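Local coordinates for protein monoacylglycerol lipase (Palaeococcus ferrophilus, PDB 6QE2) that probably hydrolyses monoacylglycerols to glycerol and free fatty acids, as an archaeal serine hydrolase of the alpha/beta-hydrolase fold, at residues K147-N152 with Y232-D238; M226-G230 with W241-F245. All blocks are in the same frame, centred on the assembly; numbering follows the deposited sequence.

Contact 1 (K147-N152 with Y232-D238); sequences KLLSRN and YHEIFED
Arg151 grips Asp238 side-on: NE donates to OD2 and NH2 to OD1, each at 2.9 Å and nearly straight, with guanidinium and carboxylate almost coplanar (17°). Each carboxylate oxygen accepts through its syn lone pair, and Glu240 gives NH2 a second acidic partner. The same arginine lays its CG over the centre of the Tyr232 ring, 3.5 Å from the centroid, a CH-pi contact; the bend at chi3 (-65°) then turns the guanidinium toward Asp238. Packing is tightest deeper in, where Glu234 N donates to Leu149 O (2.7 Å) and Leu149 CD2 lies beside the edge of the His233 ring and Glu234 OE2, which is salt-bridged to Arg28. Two waters bridge the loops: one joins Ser150 OG, Glu234 O and Glu237 N, the other ties Arg151 N and Tyr232 N to Glu234 O and Asp238 OD2. Tyr232 and Arg151 form the looser, partly exposed face, with Lys147 O near the tyrosine ring. Separately, Asn152 ND2 reaches Glu237 O by a longer bond of 3.2 Å while its OD1 caps helix 153-161 at Asp154 N. His233 hydrogen-bonds Ser87 and Asp203, consistent with the catalytic triad of an alpha/beta hydrolase, its histidine carried on the loop after the last strand of the sheet.

Contact 2 (M226-G230 with W241-F245); sequences MEFKG and WGEEF
Phe228, Trp241 and Phe245 form an aromatic cluster where strand 223-228, an outermost strand of the alpha/beta-hydrolase sheet, meets the start of the C-terminal helix 242-256. Phe228 stands in the middle and uses different parts of its side chain for its two neighbours. Its CB sits almost squarely over the five-membered ring of Trp241, 3.9 Å from the centroid, a CH-pi contact. With CG anti to the carbonyl carbon, the phenyl ring continues across the indole, and CD2 comes within 3.7 Å of Trp241 CE3. The two rings make an offset edge-to-face pair, the edge of Phe228 toward the indole face, with planes at 76°.

Toward the helix the roles reverse. Phe245 turns its edge to the face of Phe228, the planes again steeply inclined, and the centroids are 5.8 Å apart; its CD1 lies 4.0 Å from Phe228 CE1. Here CG is anti to the backbone N (chi1 171°), which brings the ring to Phe228 and to Leu198 of the adjacent strand 195-200. The backbone of the first helical turn helps to fill the contact, for Phe245 CA approaches Phe228 CE2 at 3.9 Å.

Lys229 leads its amine away and contributes mainly its carbonyl. The indole, fixed against Phe228 on one face, points its N-H at that oxygen: Trp241 NE1 donates to Lys229 O over 2.8 Å, with the acceptor near the indole plane but the donor 38° out of the carbonyl plane.

The two contacts interleave along the chain: strand 223-228 leads into the 232-238 loop of contact 1, which leads on to the helix of contact 2. Their centres are 10 Å apart. Arg151 CD packs 3.3 Å from Gly230 O, and Arg151 NH2 lies 3.6 Å from Trp241 CD1, bringing the arginine of contact 1 to the rim of the aromatic cluster. At another point the contacts join through Phe236 and Phe245, which meet edge-to-face. Contact 1 borders the probable active site: His233 and Glu234 hydrogen-bond a glycerol, probably from the crystallisation liquor, and the His233 side chain is about 5 Å from a bound lauryl dimethylamine-N-oxide. In contact 2 the Phe245 side chain is about 10 Å from the nearest bound glycerol.

Contact 1 (K147-N152 with Y232-D238)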
loop_
_atom_site.group_PDB
_atom_site.type_symbol
_atom_site.label_atom_id
_atom_site.label_comp_id
_atom_site.label_asym_id
_atom_site.label_seq_id
_atom_site.Cartn_x
_atom_site.Cartn_y
_atom_site.Cartn_z
ATOM N N LYS A 147 16.076 -2.263 8.967
ATOM C CA LYS A 147 16.990 -3.127 8.232
ATOM C C LYS A 147 16.258 -4.218 7.462
ATOM O O LYS A 147 16.847 -4.837 6.568
ATOM C CB LYS A 147 18.004 -3.742 9.197
ATOM C CG LYS A 147 19.040 -2.754 9.697
ATOM C CD LYS A 147 19.936 -3.375 10.757
ATOM C CE LYS A 147 19.123 -3.743 11.988
ATOM N NZ LYS A 147 18.820 -2.543 12.826
ATOM N N LEU A 148 15.003 -4.485 7.805
ATOM C CA LEU A 148 14.202 -5.483 7.113
ATOM C C LEU A 148 13.470 -4.909 5.906
ATOM O O LEU A 148 12.749 -5.648 5.226
ATOM C CB LEU A 148 13.182 -6.075 8.088
ATOM C CG LEU A 148 13.728 -6.999 9.178
ATOM C CD1 LEU A 148 12.594 -7.519 10.053
ATOM C CD2 LEU A 148 14.552 -8.134 8.590
ATOM N N LEU A 149 13.638 -3.616 5.629
ATOM C CA LEU A 149 12.916 -2.983 4.528
ATOM C C LEU A 149 13.506 -3.325 3.167
ATOM O O LEU A 149 12.760 -3.561 2.212
ATOM C CB LEU A 149 12.907 -1.468 4.715
ATOM C CG LEU A 149 12.042 -0.928 5.847
ATOM C CD1 LEU A 149 12.327 0.550 6.012
ATOM C CD2 LEU A 149 10.573 -1.159 5.545
ATOM N N SER A 150 14.832 -3.355 3.055
ATOM C CA SER A 150 15.461 -3.442 1.747
ATOM C C SER A 150 16.854 -4.034 1.871
ATOM O O SER A 150 17.561 -3.778 2.849
ATOM C CB SER A 150 15.549 -2.059 1.088
ATOM O OG SER A 150 16.285 -2.117 -0.122
ATOM N N ARG A 151 17.240 -4.823 0.866
ATOM C CA ARG A 151 18.616 -5.284 0.749
ATOM C C ARG A 151 19.579 -4.169 0.353
ATOM O O ARG A 151 20.795 -4.389 0.373
ATOM C CB ARG A 151 18.687 -6.430 -0.260
ATOM C CG ARG A 151 17.924 -7.662 0.186
ATOM C CD ARG A 151 18.286 -8.878 -0.643
ATOM N NE ARG A 151 17.880 -8.741 -2.038
ATOM C CZ ARG A 151 18.063 -9.682 -2.957
ATOM N NH1 ARG A 151 18.649 -10.834 -2.627
ATOM N NH2 ARG A 151 17.661 -9.477 -4.205
ATOM N N ASN A 152 19.068 -2.990 -0.008
ATOM C CA ASN A 152 19.903 -1.846 -0.353
ATOM C C ASN A 152 20.195 -1.051 0.913
ATOM O O ASN A 152 19.280 -0.411 1.452
ATOM C CB ASN A 152 19.196 -0.973 -1.387
ATOM C CG ASN A 152 20.024 0.223 -1.841
ATOM O OD1 ASN A 152 20.989 0.631 -1.196
ATOM N ND2 ASN A 152 19.636 0.796 -2.975
ATOM N N TYR A 232 13.471 -8.119 -0.060
ATOM C CA TYR A 232 12.856 -7.834 1.227
ATOM C C TYR A 232 11.494 -7.166 0.999
ATOM O O TYR A 232 10.864 -7.334 -0.051
ATOM C CB TYR A 232 13.784 -6.950 2.069
ATOM C CG TYR A 232 15.011 -7.651 2.620
ATOM C CD1 TYR A 232 15.255 -8.990 2.353
ATOM C CD2 TYR A 232 15.919 -6.965 3.417
ATOM C CE1 TYR A 232 16.378 -9.623 2.859
ATOM C CE2 TYR A 232 17.039 -7.592 3.930
ATOM C CZ TYR A 232 17.267 -8.916 3.648
ATOM O OH TYR A 232 18.386 -9.542 4.160
ATOM N N HIS A 233 11.028 -6.405 1.995
ATOM C CA HIS A 233 9.694 -5.806 1.964
ATOM C C HIS A 233 9.571 -4.749 0.871
ATOM O O HIS A 233 8.548 -4.679 0.180
ATOM C CB HIS A 233 9.390 -5.206 3.334
ATOM C CG HIS A 233 8.027 -4.594 3.454
ATOM N ND1 HIS A 233 6.867 -5.321 3.300
ATOM C CD2 HIS A 233 7.643 -3.327 3.743
ATOM C CE1 HIS A 233 5.825 -4.526 3.481
ATOM N NE2 HIS A 233 6.269 -3.310 3.746
ATOM N N GLU A 234 10.590 -3.912 0.710
ATOM C CA GLU A 234 10.596 -2.884 -0.328
ATOM C C GLU A 234 11.427 -3.394 -1.498
ATOM O O GLU A 234 12.651 -3.525 -1.388
ATOM C CB GLU A 234 11.141 -1.566 0.206
ATOM C CG GLU A 234 10.210 -0.912 1.197
ATOM C CD GLU A 234 10.698 0.436 1.674
ATOM O OE1 GLU A 234 11.756 0.897 1.197
ATOM O OE2 GLU A 234 10.020 1.033 2.533
ATOM N N ILE A 235 10.756 -3.698 -2.609
ATOM C CA ILE A 235 11.455 -4.119 -3.818
ATOM C C ILE A 235 11.911 -2.925 -4.647
ATOM O O ILE A 235 12.779 -3.093 -5.521
ATOM C CB ILE A 235 10.557 -5.063 -4.643
ATOM C CG1 ILE A 235 9.900 -6.099 -3.729
ATOM C CG2 ILE A 235 11.357 -5.804 -5.712
ATOM C CD1 ILE A 235 8.769 -6.867 -4.377
ATOM N N PHE A 236 11.389 -1.722 -4.361
ATOM C CA PHE A 236 11.582 -0.544 -5.214
ATOM C C PHE A 236 13.049 -0.230 -5.458
ATOM O O PHE A 236 13.424 0.182 -6.564
ATOM C CB PHE A 236 10.914 0.684 -4.590
ATOM C CG PHE A 236 9.440 0.544 -4.392
ATOM C CD1 PHE A 236 8.933 -0.015 -3.232
ATOM C CD2 PHE A 236 8.555 0.995 -5.359
ATOM C CE1 PHE A 236 7.570 -0.139 -3.045
ATOM C CE2 PHE A 236 7.191 0.871 -5.180
ATOM C CZ PHE A 236 6.697 0.301 -4.020
ATOM N N GLU A 237 13.846 -0.322 -4.401
ATOM C CA GLU A 237 15.266 -0.015 -4.471
ATOM C C GLU A 237 16.181 -1.231 -4.352
ATOM O O GLU A 237 17.377 -1.082 -4.128
ATOM C CB GLU A 237 15.626 1.042 -3.427
ATOM C CG GLU A 237 14.633 2.193 -3.374
ATOM C CD GLU A 237 15.057 3.296 -2.428
ATOM O OE1 GLU A 237 16.003 4.037 -2.763
ATOM O OE2 GLU A 237 14.438 3.431 -1.356
ATOM N N ASP A 238 15.622 -2.428 -4.488
ATOM C CA ASP A 238 16.424 -3.640 -4.381
ATOM C C ASP A 238 17.468 -3.606 -5.483
ATOM O O ASP A 238 17.152 -3.292 -6.628
ATOM C CB ASP A 238 15.539 -4.872 -4.550
ATOM C CG ASP A 238 16.251 -6.157 -4.183
ATOM O OD1 ASP A 238 16.711 -6.866 -5.098
ATOM O OD2 ASP A 238 16.348 -6.455 -2.978
HETATM O O HOH W 1 14.247 -1.515 -1.637
HETATM O O HOH W 2 14.866 -5.542 -0.940
#

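Contact 2 (M226-G230 with W241-F245)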
loop_
_atom_site.group_PDB
_atom_site.type_symbol
_atom_site.label_atom_id
_atom_site.label_comp_id
_atom_site.label_asym_id
_atom_site.label_seq_id
_atom_site.Cartn_x
_atom_site.Cartn_y
_atom_site.Cartn_z
ATOM N N MET A 226 3.507 -11.901 -8.903
ATOM C CA MET A 226 4.908 -11.912 -9.290
ATOM C C MET A 226 5.786 -11.928 -8.052
ATOM O O MET A 226 5.655 -11.055 -7.188
ATOM C CB MET A 226 5.254 -10.700 -10.152
ATOM C CG MET A 226 4.455 -10.624 -11.425
ATOM S SD MET A 226 5.014 -9.233 -12.414
ATOM C CE MET A 226 6.672 -9.773 -12.813
ATOM N N GLU A 227 6.692 -12.898 -7.982
ATOM C CA GLU A 227 7.620 -13.014 -6.871
ATOM C C GLU A 227 9.013 -12.576 -7.301
ATOM O O GLU A 227 9.434 -12.800 -8.440
ATOM C CB GLU A 227 7.662 -14.456 -6.351
ATOM C CG GLU A 227 6.285 -14.999 -6.028
ATOM C CD GLU A 227 6.321 -16.104 -5.002
ATOM O OE1 GLU A 227 7.408 -16.349 -4.443
ATOM O OE2 GLU A 227 5.268 -16.732 -4.771
ATOM N N PHE A 228 9.734 -11.965 -6.371
ATOM C CA PHE A 228 11.082 -11.463 -6.617
ATOM C C PHE A 228 12.004 -12.152 -5.617
ATOM O O PHE A 228 12.063 -11.774 -4.442
ATOM C CB PHE A 228 11.118 -9.947 -6.518
ATOM C CG PHE A 228 10.267 -9.273 -7.557
ATOM C CD1 PHE A 228 8.902 -9.121 -7.363
ATOM C CD2 PHE A 228 10.826 -8.833 -8.748
ATOM C CE1 PHE A 228 8.111 -8.531 -8.327
ATOM C CE2 PHE A 228 10.041 -8.235 -9.714
ATOM C CZ PHE A 228 8.682 -8.081 -9.501
ATOM N N LYS A 229 12.716 -13.168 -6.098
ATOM C CA LYS A 229 13.451 -14.073 -5.225
ATOM C C LYS A 229 14.528 -13.331 -4.446
ATOM O O LYS A 229 15.404 -12.684 -5.031
ATOM C CB LYS A 229 14.069 -15.192 -6.056
ATOM C CG LYS A 229 14.846 -16.212 -5.235
ATOM C CD LYS A 229 15.420 -17.296 -6.129
ATOM C CE LYS A 229 16.199 -18.317 -5.314
ATOM N NZ LYS A 229 15.342 -18.949 -4.276
ATOM N N GLY A 230 14.452 -13.416 -3.120
ATOM C CA GLY A 230 15.426 -12.818 -2.242
ATOM C C GLY A 230 15.123 -11.405 -1.792
ATOM O O GLY A 230 15.730 -10.938 -0.825
ATOM N N TRP A 241 16.451 -6.341 -8.080
ATOM C CA TRP A 241 15.119 -6.371 -8.651
ATOM C C TRP A 241 14.436 -5.013 -8.842
ATOM O O TRP A 241 13.353 -4.973 -9.439
ATOM C CB TRP A 241 14.223 -7.223 -7.740
ATOM C CG TRP A 241 14.602 -8.645 -7.680
ATOM C CD1 TRP A 241 15.003 -9.340 -6.592
ATOM C CD2 TRP A 241 14.548 -9.575 -8.760
ATOM N NE1 TRP A 241 15.203 -10.666 -6.927
ATOM C CE2 TRP A 241 14.915 -10.837 -8.248
ATOM C CE3 TRP A 241 14.194 -9.467 -10.104
ATOM C CZ2 TRP A 241 14.980 -11.961 -9.041
ATOM C CZ3 TRP A 241 14.234 -10.584 -10.895
ATOM C CH2 TRP A 241 14.638 -11.823 -10.362
ATOM N N GLY A 242 15.023 -3.922 -8.354
ATOM C CA GLY A 242 14.316 -2.635 -8.304
ATOM C C GLY A 242 13.866 -2.187 -9.675
ATOM O O GLY A 242 12.717 -1.793 -9.858
ATOM N N GLU A 243 14.726 -2.371 -10.686
ATOM C CA GLU A 243 14.374 -1.899 -12.020
ATOM C C GLU A 243 13.313 -2.786 -12.659
ATOM O O GLU A 243 12.354 -2.300 -13.274
ATOM C CB GLU A 243 15.621 -1.841 -12.901
ATOM C CG GLU A 243 15.286 -1.126 -14.182
ATOM C CD GLU A 243 16.339 -1.338 -15.257
ATOM O OE1 GLU A 243 17.522 -1.477 -14.899
ATOM O OE2 GLU A 243 15.961 -1.429 -16.436
ATOM N N GLU A 244 13.458 -4.091 -12.493
ATOM C CA GLU A 244 12.488 -5.051 -13.001
ATOM C C GLU A 244 11.121 -4.863 -12.356
ATOM O O GLU A 244 10.090 -5.006 -13.006
ATOM C CB GLU A 244 12.986 -6.484 -12.803
ATOM C CG GLU A 244 12.197 -7.532 -13.573
ATOM C CD GLU A 244 12.997 -8.799 -13.815
ATOM O OE1 GLU A 244 14.240 -8.743 -13.717
ATOM O OE2 GLU A 244 12.389 -9.850 -14.107
ATOM N N PHE A 245 11.133 -4.562 -11.064
ATOM C CA PHE A 245 9.907 -4.354 -10.311
ATOM C C PHE A 245 9.148 -3.169 -10.892
ATOM O O PHE A 245 7.941 -3.239 -11.096
ATOM C CB PHE A 245 10.276 -4.103 -8.846
ATOM C CG PHE A 245 9.133 -3.663 -7.981
ATOM C CD1 PHE A 245 8.187 -4.571 -7.543
ATOM C CD2 PHE A 245 9.033 -2.347 -7.568
ATOM C CE1 PHE A 245 7.146 -4.169 -6.730
ATOM C CE2 PHE A 245 7.995 -1.937 -6.756
ATOM C CZ PHE A 245 7.050 -2.851 -6.336
#